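Local atomic coordinates of beta 1-3 glucanase (Clostridium beijerinckii NCIMB 8052, PDB entry 5H4E), a protein that probably hydrolyses the beta-1,3-glucosidic linkages of glucans as a family 64 glycoside hydrolase. Residues Thr239-Phe244 with Ser252-Gly257; Asn270-Gly275 with Asp294-Ile299. All blocks are in the same frame, centred on the assembly; numbering follows the deposited sequence.

Contact 1. Residues Thr239-Phe244 with Ser252-Gly257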
loop_
_atom_site.group_PDB
_atom_site.type_symbol
_atom_site.label_atom_id
_atom_site.label_comp_id
_atom_site.label_asym_id
_atom_site.label_seq_id
_atom_site.Cartn_x
_atom_site.Cartn_y
_atom_site.Cartn_z
ATOM N N THR A 239 -19.022 -19.120 -20.992
ATOM C CA THR A 239 -19.464 -20.494 -21.187
ATOM C C THR A 239 -18.669 -21.526 -20.385
ATOM O O THR A 239 -18.909 -22.724 -20.507
ATOM C CB THR A 239 -19.403 -20.867 -22.669
ATOM O OG1 THR A 239 -18.079 -20.638 -23.166
ATOM C CG2 THR A 239 -20.372 -20.014 -23.466
ATOM N N HIS A 240 -17.715 -21.071 -19.581
ATOM C CA HIS A 240 -17.014 -21.953 -18.656
ATOM C C HIS A 240 -17.185 -21.440 -17.232
ATOM O O HIS A 240 -17.477 -20.267 -17.031
ATOM C CB HIS A 240 -15.528 -22.068 -19.010
ATOM C CG HIS A 240 -15.277 -22.582 -20.394
ATOM N ND1 HIS A 240 -15.335 -21.775 -21.509
ATOM C CD2 HIS A 240 -14.996 -23.828 -20.849
ATOM C CE1 HIS A 240 -15.092 -22.495 -22.590
ATOM N NE2 HIS A 240 -14.880 -23.744 -22.216
ATOM N N GLU A 241 -17.010 -22.324 -16.253
ATOM C CA GLU A 241 -17.103 -21.943 -14.845
ATOM C C GLU A 241 -15.741 -21.588 -14.278
ATOM O O GLU A 241 -14.744 -22.269 -14.542
ATOM C CB GLU A 241 -17.713 -23.064 -13.996
ATOM C CG GLU A 241 -19.222 -23.216 -14.122
ATOM C CD GLU A 241 -19.991 -22.058 -13.501
ATOM O OE1 GLU A 241 -19.824 -21.796 -12.284
ATOM O OE2 GLU A 241 -20.782 -21.428 -14.232
ATOM N N LEU A 242 -15.711 -20.511 -13.505
ATOM C CA LEU A 242 -14.550 -20.150 -12.705
ATOM C C LEU A 242 -14.823 -20.603 -11.286
ATOM O O LEU A 242 -15.675 -20.040 -10.604
ATOM C CB LEU A 242 -14.300 -18.639 -12.759
ATOM C CG LEU A 242 -13.262 -18.022 -11.823
ATOM C CD1 LEU A 242 -11.969 -18.767 -11.920
ATOM C CD2 LEU A 242 -13.044 -16.570 -12.222
ATOM N N THR A 243 -14.114 -21.627 -10.842
ATOM C CA THR A 243 -14.355 -22.180 -9.521
ATOM C C THR A 243 -13.107 -22.133 -8.673
ATOM O O THR A 243 -12.050 -22.614 -9.089
ATOM C CB THR A 243 -14.846 -23.624 -9.607
ATOM O OG1 THR A 243 -16.012 -23.667 -10.440
ATOM C CG2 THR A 243 -15.183 -24.158 -8.222
ATOM N N PHE A 244 -13.227 -21.543 -7.487
ATOM C CA PHE A 244 -12.090 -21.451 -6.593
ATOM C C PHE A 244 -12.508 -21.599 -5.134
ATOM O O PHE A 244 -13.670 -21.394 -4.768
ATOM C CB PHE A 244 -11.336 -20.134 -6.814
ATOM C CG PHE A 244 -12.040 -18.916 -6.272
ATOM C CD1 PHE A 244 -12.942 -18.210 -7.057
ATOM C CD2 PHE A 244 -11.767 -18.454 -4.989
ATOM C CE1 PHE A 244 -13.576 -17.076 -6.559
ATOM C CE2 PHE A 244 -12.398 -17.322 -4.489
ATOM C CZ PHE A 244 -13.306 -16.640 -5.273
ATOM N N SER A 252 -18.185 -20.181 -7.254
ATOM C CA SER A 252 -18.165 -20.530 -8.662
ATOM C C SER A 252 -18.847 -19.443 -9.476
ATOM O O SER A 252 -19.934 -18.998 -9.136
ATOM C CB SER A 252 -18.842 -21.888 -8.886
ATOM O OG SER A 252 -18.569 -22.382 -10.186
ATOM N N GLY A 253 -18.219 -19.009 -10.559
ATOM C CA GLY A 253 -18.743 -17.878 -11.292
ATOM C C GLY A 253 -18.787 -18.070 -12.788
ATOM O O GLY A 253 -18.115 -18.952 -13.332
ATOM N N HIS A 254 -19.593 -17.242 -13.449
ATOM C CA HIS A 254 -19.676 -17.216 -14.902
ATOM C C HIS A 254 -20.120 -15.833 -15.347
ATOM O O HIS A 254 -20.751 -15.101 -14.588
ATOM C CB HIS A 254 -20.631 -18.303 -15.438
ATOM C CG HIS A 254 -22.042 -18.188 -14.937
ATOM N ND1 HIS A 254 -22.359 -17.628 -13.720
ATOM C CD2 HIS A 254 -23.214 -18.593 -15.479
ATOM C CE1 HIS A 254 -23.668 -17.676 -13.541
ATOM N NE2 HIS A 254 -24.208 -18.263 -14.592
ATOM N N VAL A 255 -19.769 -15.466 -16.571
ATOM C CA VAL A 255 -20.120 -14.150 -17.082
ATOM C C VAL A 255 -21.499 -14.230 -17.719
ATOM O O VAL A 255 -21.732 -15.047 -18.617
ATOM C CB VAL A 255 -19.082 -13.640 -18.092
ATOM C CG1 VAL A 255 -19.556 -12.364 -18.784
ATOM C CG2 VAL A 255 -17.724 -13.434 -17.403
ATOM N N VAL A 256 -22.418 -13.411 -17.216
ATOM C CA VAL A 256 -23.760 -13.294 -17.768
ATOM C C VAL A 256 -23.939 -11.860 -18.216
ATOM O O VAL A 256 -24.004 -10.954 -17.387
ATOM C CB VAL A 256 -24.853 -13.651 -16.750
ATOM C CG1 VAL A 256 -26.217 -13.648 -17.434
ATOM C CG2 VAL A 256 -24.570 -14.993 -16.114
ATOM N N GLY A 257 -23.983 -11.648 -19.524
ATOM C CA GLY A 257 -23.936 -10.305 -20.062
ATOM C C GLY A 257 -22.587 -9.681 -19.768
ATOM O O GLY A 257 -21.560 -10.154 -20.256
#

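Contact 2. Residues Asn270-Gly275 with Asp294-Ile299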
loop_
_atom_site.group_PDB
_atom_site.type_symbol
_atom_site.label_atom_id
_atom_site.label_comp_id
_atom_site.label_asym_id
_atom_site.label_seq_id
_atom_site.Cartn_x
_atom_site.Cartn_y
_atom_site.Cartn_z
ATOM N N ASN A 270 -25.826 -15.305 -7.118
ATOM C CA ASN A 270 -26.336 -13.982 -6.737
ATOM C C ASN A 270 -25.256 -13.058 -6.174
ATOM O O ASN A 270 -25.556 -12.046 -5.537
ATOM C CB ASN A 270 -27.471 -14.131 -5.717
ATOM C CG ASN A 270 -27.123 -15.079 -4.587
ATOM O OD1 ASN A 270 -25.987 -15.105 -4.099
ATOM N ND2 ASN A 270 -28.100 -15.879 -4.171
ATOM N N LEU A 271 -24.000 -13.408 -6.416
ATOM C CA LEU A 271 -22.888 -12.580 -5.972
ATOM C C LEU A 271 -22.224 -11.952 -7.192
ATOM O O LEU A 271 -21.726 -12.660 -8.066
ATOM C CB LEU A 271 -21.902 -13.409 -5.154
ATOM C CG LEU A 271 -22.484 -14.114 -3.926
ATOM C CD1 LEU A 271 -21.538 -15.174 -3.410
ATOM C CD2 LEU A 271 -22.794 -13.111 -2.810
ATOM N N TYR A 272 -22.225 -10.622 -7.254
ATOM C CA TYR A 272 -21.876 -9.913 -8.482
ATOM C C TYR A 272 -20.584 -9.102 -8.469
ATOM O O TYR A 272 -20.314 -8.364 -7.525
ATOM C CB TYR A 272 -23.005 -8.953 -8.860
ATOM C CG TYR A 272 -24.200 -9.626 -9.475
ATOM C CD1 TYR A 272 -24.436 -9.539 -10.835
ATOM C CD2 TYR A 272 -25.089 -10.347 -8.696
ATOM C CE1 TYR A 272 -25.519 -10.151 -11.407
ATOM C CE2 TYR A 272 -26.182 -10.968 -9.264
ATOM C CZ TYR A 272 -26.385 -10.867 -10.622
ATOM O OH TYR A 272 -27.469 -11.484 -11.196
ATOM N N ILE A 273 -19.813 -9.229 -9.542
ATOM C CA ILE A 273 -18.968 -8.133 -9.990
ATOM C C ILE A 273 -19.764 -7.438 -11.093
ATOM O O ILE A 273 -20.047 -8.028 -12.139
ATOM C CB ILE A 273 -17.596 -8.581 -10.524
ATOM C CG1 ILE A 273 -16.859 -9.445 -9.508
ATOM C CG2 ILE A 273 -16.750 -7.379 -10.888
ATOM C CD1 ILE A 273 -15.479 -9.838 -9.977
ATOM N N HIS A 274 -20.161 -6.195 -10.846
ATOM C CA HIS A 274 -20.962 -5.456 -11.813
ATOM C C HIS A 274 -20.128 -4.802 -12.901
ATOM O O HIS A 274 -19.580 -3.722 -12.720
ATOM C CB HIS A 274 -21.804 -4.409 -11.084
ATOM C CG HIS A 274 -22.774 -5.007 -10.117
ATOM N ND1 HIS A 274 -24.009 -5.481 -10.503
ATOM C CD2 HIS A 274 -22.679 -5.245 -8.788
ATOM C CE1 HIS A 274 -24.639 -5.972 -9.451
ATOM N NE2 HIS A 274 -23.854 -5.841 -8.398
ATOM N N GLY A 275 -20.029 -5.470 -14.044
ATOM C CA GLY A 275 -19.315 -4.921 -15.177
ATOM C C GLY A 275 -18.010 -5.625 -15.493
ATOM O O GLY A 275 -17.586 -6.560 -14.798
ATOM N N ASP A 294 -19.746 -8.967 2.077
ATOM C CA ASP A 294 -18.442 -9.560 2.409
ATOM C C ASP A 294 -17.993 -10.619 1.392
ATOM O O ASP A 294 -16.793 -10.774 1.127
ATOM C CB ASP A 294 -18.470 -10.185 3.803
ATOM C CG ASP A 294 -18.427 -9.147 4.913
ATOM O OD1 ASP A 294 -18.489 -7.939 4.600
ATOM O OD2 ASP A 294 -18.342 -9.550 6.096
ATOM N N ASP A 295 -18.950 -11.341 0.820
ATOM C CA ASP A 295 -18.616 -12.372 -0.166
ATOM C C ASP A 295 -18.149 -11.735 -1.458
ATOM O O ASP A 295 -17.162 -12.159 -2.059
ATOM C CB ASP A 295 -19.817 -13.275 -0.442
ATOM C CG ASP A 295 -20.080 -14.250 0.678
ATOM O OD1 ASP A 295 -19.112 -14.828 1.225
ATOM O OD2 ASP A 295 -21.271 -14.443 1.011
ATOM N N GLU A 296 -18.879 -10.713 -1.886
ATOM C CA GLU A 296 -18.554 -10.006 -3.114
ATOM C C GLU A 296 -17.199 -9.318 -2.987
ATOM O O GLU A 296 -16.409 -9.292 -3.937
ATOM C CB GLU A 296 -19.670 -9.013 -3.457
ATOM C CG GLU A 296 -20.964 -9.720 -3.946
ATOM C CD GLU A 296 -22.145 -8.778 -4.151
ATOM O OE1 GLU A 296 -22.351 -7.871 -3.313
ATOM O OE2 GLU A 296 -22.871 -8.948 -5.153
ATOM N N LYS A 297 -16.925 -8.778 -1.801
ATOM C CA LYS A 297 -15.639 -8.139 -1.533
ATOM C C LYS A 297 -14.485 -9.135 -1.700
ATOM O O LYS A 297 -13.514 -8.868 -2.414
ATOM C CB LYS A 297 -15.636 -7.526 -0.125
ATOM C CG LYS A 297 -16.362 -6.175 -0.040
ATOM C CD LYS A 297 -16.347 -5.607 1.383
ATOM C CE LYS A 297 -16.638 -4.098 1.420
ATOM N NZ LYS A 297 -18.058 -3.709 1.102
ATOM N N ALA A 298 -14.614 -10.297 -1.073
ATOM C CA ALA A 298 -13.592 -11.338 -1.170
ATOM C C ALA A 298 -13.429 -11.870 -2.590
ATOM O O ALA A 298 -12.307 -12.145 -3.028
ATOM C CB ALA A 298 -13.917 -12.466 -0.241
ATOM N N ILE A 299 -14.545 -12.037 -3.295
ATOM C CA ILE A 299 -14.510 -12.447 -4.700
ATOM C C ILE A 299 -13.801 -11.408 -5.563
ATOM O O ILE A 299 -12.956 -11.750 -6.395
ATOM C CB ILE A 299 -15.922 -12.670 -5.268
ATOM C CG1 ILE A 299 -16.513 -13.976 -4.737
ATOM C CG2 ILE A 299 -15.897 -12.647 -6.804
ATOM C CD1 ILE A 299 -18.016 -14.056 -4.887
HETATM O O HOH W 1 -24.463 -6.771 -5.971
#

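Contact 1. Residues Thr239-Phe244 with Ser252-Gly257
Leu242 and Gly253 form the hydrogen-bonded pair of an antiparallel beta hairpin made by strands 242-246 and 249-256, which run here at 160° to one another. Two backbone bonds close the pair: Leu242 N to Gly253 O at 2.9 Å, nearly straight at 175°, and Gly253 N to Leu242 O at 2.7 Å, more bent. Leu242 O also meets the CA-H of Ser252, with Ser252 CA 3.2 Å away.

Polar side chains gather on the sheet face where Thr243 and Ser252 form the neighbouring non-hydrogen-bonded pair. Ser252 OG donates to Glu241 OE1 at 2.5 Å, a short bond that enters from the side of OE1 turned away from the other carboxylate oxygen. Tyr269 OH bonds the same OE1, so two partners fix this end of the carboxylate. Thr243 OG1 lies 2.9 Å from Ser252 OG. Small hydroxyl residues suit this pair because they bond at short range without a long chain.

Apolar contacts occupy the reverse face. Leu242 packs there on Phe260, Met312 and Trp318, while Gly253 has no side chain on that face, so its backbone lies bare beside the leucine.

Glu241 and His254 lie alongside each other, pointing the same way, their carboxylate and ring planes 53° apart. A bend at chi2 folds the glutamate back over the neighbouring strand. His254 ND1 is bonded to Val261 O, and Glu241 OE2 meets the histidine at its root, 3.4 Å from His254 CB.

Contact 2. Residues Asn270-Gly275 with Asp294-Ile299
Leu271 faces the helix that begins at Asp294 and, with Asn270, faces Phe262 on its own sheet as a classic beta bulge. Its first torsion swings CG beside the backbone N, which lays both methyls against Asp295 CB, Leu271 CD2 at 3.8 Å. Leu271 CB meets Ile299 CD1 at 3.9 Å, the two side chains crossing at about a right angle. A branched aliphatic residue suits this place, since its CB and two methyls can touch Asp295, Glu296 and Ile299, which lie on the same side of the helix. Asp295 offers Leu271 just its methylene; its carboxylate turns to Tyr251, Lys264 and Arg248.

At Tyr272 the contact becomes polar. Tyr272 N donates to Glu296 OE2 at 2.8 Å and 171°, reaching the lone pair directed away from the other oxygen. The glutamate is long enough to span this distance because its chain runs extended past CG (chi2 174°). OE2 also lies at the edge of the tyrosine ring, near its plane.

Ile273 returns to the apolar side, its CD1 resting 4.3 Å from Ile299 CG2. His274 then joins through solvent: a water 2.7 Å from His274 NE2, in the plane of the imidazole, donates to Glu296 OE2, which therefore accepts two bonds. Tyr272 CB lies over one face of the imidazole.

Strand and helix axes are 7.9 Å apart and cross at -43°: a helix packed against an antiparallel sheet, an alpha+beta arrangement, here at the edge strand 271-273.

In the fold
Both contacts belong to one antiparallel sheet of four strands, in the order 242-246, 249-256, 259-264, 271-273. Contact 1 pairs the first two, whereas contact 2 attaches a helix to the last, so they serve the two borders. Their centres lie about 12 Å apart, and they follow one another along the chain. Phe244 joins them directly: its CZ comes within 4.2 Å of Ile299 CG1, beside Phe262 and Tyr251, which pack on both residues. The centres of contacts 1 and 2 are about 30 Å and 22 Å from the chain centre. Neither contains a bound sugar, and their relation to the glucan-binding site remains open.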